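Local atomic coordinates of glucose-6-phosphate isomerase like protein (Thermus thermophilus, PDB entry 1WIW), a protein that probably belongs to the PGI/PMI sugar-phosphate isomerases, which interconvert aldose and ketose 6-phosphates such as glucose or mannose 6-phosphate and fructose 6-phosphate. Residues Y35-Y44 / P57-L68. Numbering follows the deposited sequence.
Sequences YPGPHAALGY and PDWGEEGTLFLL
Parallel backbone bonds link Ala-40, Leu-42 and Tyr-44 of one strand to Thr-64, Phe-66 and Leu-68 of the other, with Ala-40 opposite Leu-65 and Leu-42 opposite Leu-67. Phe-66 N donates to Ala-40 O at 2.7 Å, nearly straight, Leu-42 N donates to Phe-66 O and Leu-42 O accepts Leu-68 N, whereas Ala-40 N to Thr-64 O is weak. On its other side strand 39-44 receives Pro-57: Ala-41 N donates to Pro-57 O at 2.9 Å. Before the strand, Thr-64 grips the incoming loop twice, through N to Pro-38 O and through OG1 to Pro-36 O (2.9 Å), its hydroxyl set beside its own backbone N (chi1 -57°). Helix 48-54 connects the two strands in a beta-alpha-beta unit of the N-terminal SIS domain, and strand 39-45 borders the parallel sheet within this chain. One sheet face carries His-39, Ala-41 and Phe-66. The Phe-66 ring turns its edge to the face of Tyr-35 in a T-shaped pair, planes at 83° and Phe-66 CZ 3.6 Å from Tyr-35 CG; the Val-92 side chain touches both residues, while Phe-117 touches Tyr-35 and Leu-118 touches Phe-66. Without the Tyr-35 ring, as with an alanine here, the Phe-66 edge would probably lose its aromatic partner and turn more freely. On the opposite face of the sheet, Leu-65 CD2 reaches Ala-40 CB (3.6 Å), and Leu-42 and Leu-67 lie side by side, with Leu-67 CD1 4.0 Å from Leu-42 CB and Met-80 of helix 76-83 against Leu-42.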
loop_
_atom_site.group_PDB
_atom_site.type_symbol
_atom_site.label_atom_id
_atom_site.label_comp_id
_atom_site.label_asym_id
_atom_site.label_seq_id
_atom_site.Cartn_x
_atom_site.Cartn_y
_atom_site.Cartn_z
ATOM N N TYR B 35 0.132 19.933 25.617
ATOM C CA TYR B 35 -1.160 19.528 25.083
ATOM C C TYR B 35 -1.798 18.514 26.017
ATOM O O TYR B 35 -1.199 17.489 26.340
ATOM C CB TYR B 35 -0.984 18.926 23.688
ATOM C CG TYR B 35 -0.470 19.925 22.683
ATOM C CD1 TYR B 35 -1.313 20.895 22.147
ATOM C CD2 TYR B 35 0.873 19.934 22.301
ATOM C CE1 TYR B 35 -0.835 21.852 21.257
ATOM C CE2 TYR B 35 1.361 20.888 21.414
ATOM C CZ TYR B 35 0.502 21.842 20.898
ATOM O OH TYR B 35 0.980 22.792 20.029
ATOM N N PRO B 36 -3.029 18.790 26.469
ATOM C CA PRO B 36 -3.740 17.886 27.375
ATOM C C PRO B 36 -4.078 16.549 26.727
ATOM O O PRO B 36 -4.631 16.502 25.629
ATOM C CB PRO B 36 -4.985 18.684 27.738
ATOM C CG PRO B 36 -5.264 19.434 26.473
ATOM C CD PRO B 36 -3.885 19.928 26.093
ATOM N N GLY B 37 -3.733 15.465 27.413
ATOM C CA GLY B 37 -4.025 14.143 26.899
ATOM C C GLY B 37 -5.474 13.808 27.188
ATOM O O GLY B 37 -6.146 14.581 27.873
ATOM N N PRO B 38 -5.995 12.678 26.679
ATOM C CA PRO B 38 -5.277 11.708 25.847
ATOM C C PRO B 38 -4.922 12.299 24.483
ATOM O O PRO B 38 -5.478 13.323 24.077
ATOM C CB PRO B 38 -6.265 10.549 25.748
ATOM C CG PRO B 38 -7.577 11.248 25.747
ATOM C CD PRO B 38 -7.404 12.279 26.840
ATOM N N HIS B 39 -3.999 11.649 23.782
ATOM C CA HIS B 39 -3.549 12.133 22.483
ATOM C C HIS B 39 -4.010 11.278 21.309
ATOM O O HIS B 39 -4.101 10.058 21.406
ATOM C CB HIS B 39 -2.022 12.208 22.462
ATOM C CG HIS B 39 -1.439 12.986 23.600
ATOM N ND1 HIS B 39 -1.710 14.321 23.805
ATOM C CD2 HIS B 39 -0.595 12.615 24.593
ATOM C CE1 HIS B 39 -1.058 14.741 24.875
ATOM N NE2 HIS B 39 -0.374 13.726 25.372
ATOM N N ALA B 40 -4.291 11.937 20.192
ATOM C CA ALA B 40 -4.713 11.250 18.981
ATOM C C ALA B 40 -4.138 12.000 17.784
ATOM O O ALA B 40 -3.873 13.201 17.863
ATOM C CB ALA B 40 -6.240 11.205 18.902
ATOM N N ALA B 41 -3.930 11.288 16.684
ATOM C CA ALA B 41 -3.399 11.907 15.484
ATOM C C ALA B 41 -3.960 11.269 14.221
ATOM O O ALA B 41 -4.132 10.053 14.138
ATOM C CB ALA B 41 -1.880 11.828 15.479
ATOM N N LEU B 42 -4.253 12.117 13.244
ATOM C CA LEU B 42 -4.777 11.686 11.957
ATOM C C LEU B 42 -3.939 12.459 10.950
ATOM O O LEU B 42 -3.924 13.687 10.970
ATOM C CB LEU B 42 -6.253 12.070 11.834
ATOM C CG LEU B 42 -6.995 11.663 10.561
ATOM C CD1 LEU B 42 -6.910 10.159 10.358
ATOM C CD2 LEU B 42 -8.442 12.101 10.674
ATOM N N GLY B 43 -3.228 11.749 10.082
ATOM C CA GLY B 43 -2.383 12.436 9.127
ATOM C C GLY B 43 -2.717 12.260 7.661
ATOM O O GLY B 43 -3.344 11.281 7.262
ATOM N N TYR B 44 -2.281 13.233 6.865
ATOM C CA TYR B 44 -2.492 13.241 5.425
ATOM C C TYR B 44 -1.196 13.656 4.741
ATOM O O TYR B 44 -0.414 14.433 5.299
ATOM C CB TYR B 44 -3.595 14.233 5.054
ATOM C CG TYR B 44 -4.896 13.986 5.781
ATOM C CD1 TYR B 44 -5.108 14.483 7.065
ATOM C CD2 TYR B 44 -5.905 13.226 5.193
ATOM C CE1 TYR B 44 -6.298 14.230 7.745
ATOM C CE2 TYR B 44 -7.094 12.967 5.862
ATOM C CZ TYR B 44 -7.284 13.470 7.135
ATOM O OH TYR B 44 -8.464 13.210 7.792
ATOM N N PRO B 57 -3.944 6.746 18.570
ATOM C CA PRO B 57 -5.214 6.391 17.932
ATOM C C PRO B 57 -5.529 7.446 16.872
ATOM O O PRO B 57 -5.038 8.573 16.956
ATOM C CB PRO B 57 -6.203 6.400 19.098
ATOM C CG PRO B 57 -5.598 7.384 20.051
ATOM C CD PRO B 57 -4.135 7.028 20.001
ATOM N N ASP B 58 -6.338 7.082 15.880
ATOM C CA ASP B 58 -6.683 8.000 14.796
ATOM C C ASP B 58 -7.878 8.901 15.087
ATOM O O ASP B 58 -8.384 9.572 14.188
ATOM C CB ASP B 58 -6.948 7.216 13.506
ATOM C CG ASP B 58 -8.241 6.417 13.560
ATOM O OD1 ASP B 58 -8.393 5.582 14.475
ATOM O OD2 ASP B 58 -9.107 6.623 12.683
ATOM N N TRP B 59 -8.328 8.922 16.337
ATOM C CA TRP B 59 -9.462 9.756 16.705
ATOM C C TRP B 59 -9.652 9.805 18.215
ATOM O O TRP B 59 -9.276 8.873 18.930
ATOM C CB TRP B 59 -10.733 9.237 16.030
ATOM C CG TRP B 59 -11.911 10.157 16.174
ATOM C CD1 TRP B 59 -12.915 10.074 17.100
ATOM C CD2 TRP B 59 -12.189 11.318 15.382
ATOM N NE1 TRP B 59 -13.801 11.114 16.932
ATOM C CE2 TRP B 59 -13.379 11.892 15.885
ATOM C CE3 TRP B 59 -11.547 11.931 14.296
ATOM C CZ2 TRP B 59 -13.943 13.052 15.337
ATOM C CZ3 TRP B 59 -12.108 13.086 13.751
ATOM C CH2 TRP B 59 -13.295 13.632 14.275
ATOM N N GLY B 60 -10.235 10.899 18.695
ATOM C CA GLY B 60 -10.459 11.048 20.120
ATOM C C GLY B 60 -11.658 11.916 20.446
ATOM O O GLY B 60 -11.993 12.838 19.700
ATOM N N GLU B 61 -12.308 11.619 21.566
ATOM C CA GLU B 61 -13.478 12.372 21.999
ATOM C C GLU B 61 -13.085 13.419 23.034
ATOM O O GLU B 61 -13.832 14.363 23.289
ATOM C CB GLU B 61 -14.520 11.428 22.602
ATOM C CG GLU B 61 -15.051 10.382 21.639
ATOM C CD GLU B 61 -15.736 10.996 20.434
ATOM O OE1 GLU B 61 -16.644 11.832 20.629
ATOM O OE2 GLU B 61 -15.368 10.642 19.292
ATOM N N GLU B 62 -11.906 13.243 23.624
ATOM C CA GLU B 62 -11.406 14.160 24.644
ATOM C C GLU B 62 -9.907 14.411 24.478
ATOM O O GLU B 62 -9.214 13.663 23.786
ATOM C CB GLU B 62 -11.662 13.578 26.036
ATOM C CG GLU B 62 -11.005 12.219 26.253
ATOM C CD GLU B 62 -11.062 11.746 27.696
ATOM O OE1 GLU B 62 -10.536 10.648 27.983
ATOM O OE2 GLU B 62 -11.627 12.471 28.544
ATOM N N GLY B 63 -9.412 15.462 25.124
ATOM C CA GLY B 63 -7.997 15.778 25.046
ATOM C C GLY B 63 -7.586 16.563 23.812
ATOM O O GLY B 63 -8.168 17.603 23.498
ATOM N N THR B 64 -6.574 16.064 23.110
ATOM C CA THR B 64 -6.083 16.732 21.915
ATOM C C THR B 64 -6.036 15.801 20.711
ATOM O O THR B 64 -5.623 14.645 20.812
ATOM C CB THR B 64 -4.658 17.292 22.123
ATOM O OG1 THR B 64 -4.647 18.190 23.237
ATOM C CG2 THR B 64 -4.194 18.036 20.883
ATOM N N LEU B 65 -6.466 16.323 19.570
ATOM C CA LEU B 65 -6.456 15.572 18.325
ATOM C C LEU B 65 -5.521 16.323 17.389
ATOM O O LEU B 65 -5.792 17.463 17.014
ATOM C CB LEU B 65 -7.868 15.497 17.730
ATOM C CG LEU B 65 -8.101 14.796 16.383
ATOM C CD1 LEU B 65 -7.579 15.660 15.251
ATOM C CD2 LEU B 65 -7.431 13.427 16.373
ATOM N N PHE B 66 -4.403 15.694 17.043
ATOM C CA PHE B 66 -3.442 16.312 16.143
ATOM C C PHE B 66 -3.801 15.964 14.706
ATOM O O PHE B 66 -3.773 14.800 14.307
ATOM C CB PHE B 66 -2.029 15.830 16.463
ATOM C CG PHE B 66 -1.514 16.314 17.784
ATOM C CD1 PHE B 66 -1.200 17.656 17.973
ATOM C CD2 PHE B 66 -1.357 15.433 18.846
ATOM C CE1 PHE B 66 -0.739 18.116 19.205
ATOM C CE2 PHE B 66 -0.897 15.882 20.085
ATOM C CZ PHE B 66 -0.588 17.225 20.263
ATOM N N LEU B 67 -4.152 16.989 13.939
ATOM C CA LEU B 67 -4.529 16.818 12.540
ATOM C C LEU B 67 -3.311 17.199 11.704
ATOM O O LEU B 67 -3.033 18.378 11.520
ATOM C CB LEU B 67 -5.707 17.742 12.226
ATOM C CG LEU B 67 -6.785 17.281 11.246
ATOM C CD1 LEU B 67 -7.306 15.912 11.654
ATOM C CD2 LEU B 67 -7.918 18.307 11.234
ATOM N N LEU B 68 -2.581 16.199 11.213
ATOM C CA LEU B 68 -1.377 16.449 10.421
ATOM C C LEU B 68 -1.725 16.649 8.948
ATOM O O LEU B 68 -1.710 15.702 8.157
ATOM C CB LEU B 68 -0.394 15.282 10.592
ATOM C CG LEU B 68 -0.194 14.821 12.043
ATOM C CD1 LEU B 68 0.902 13.765 12.113
ATOM C CD2 LEU B 68 0.170 16.012 12.917
#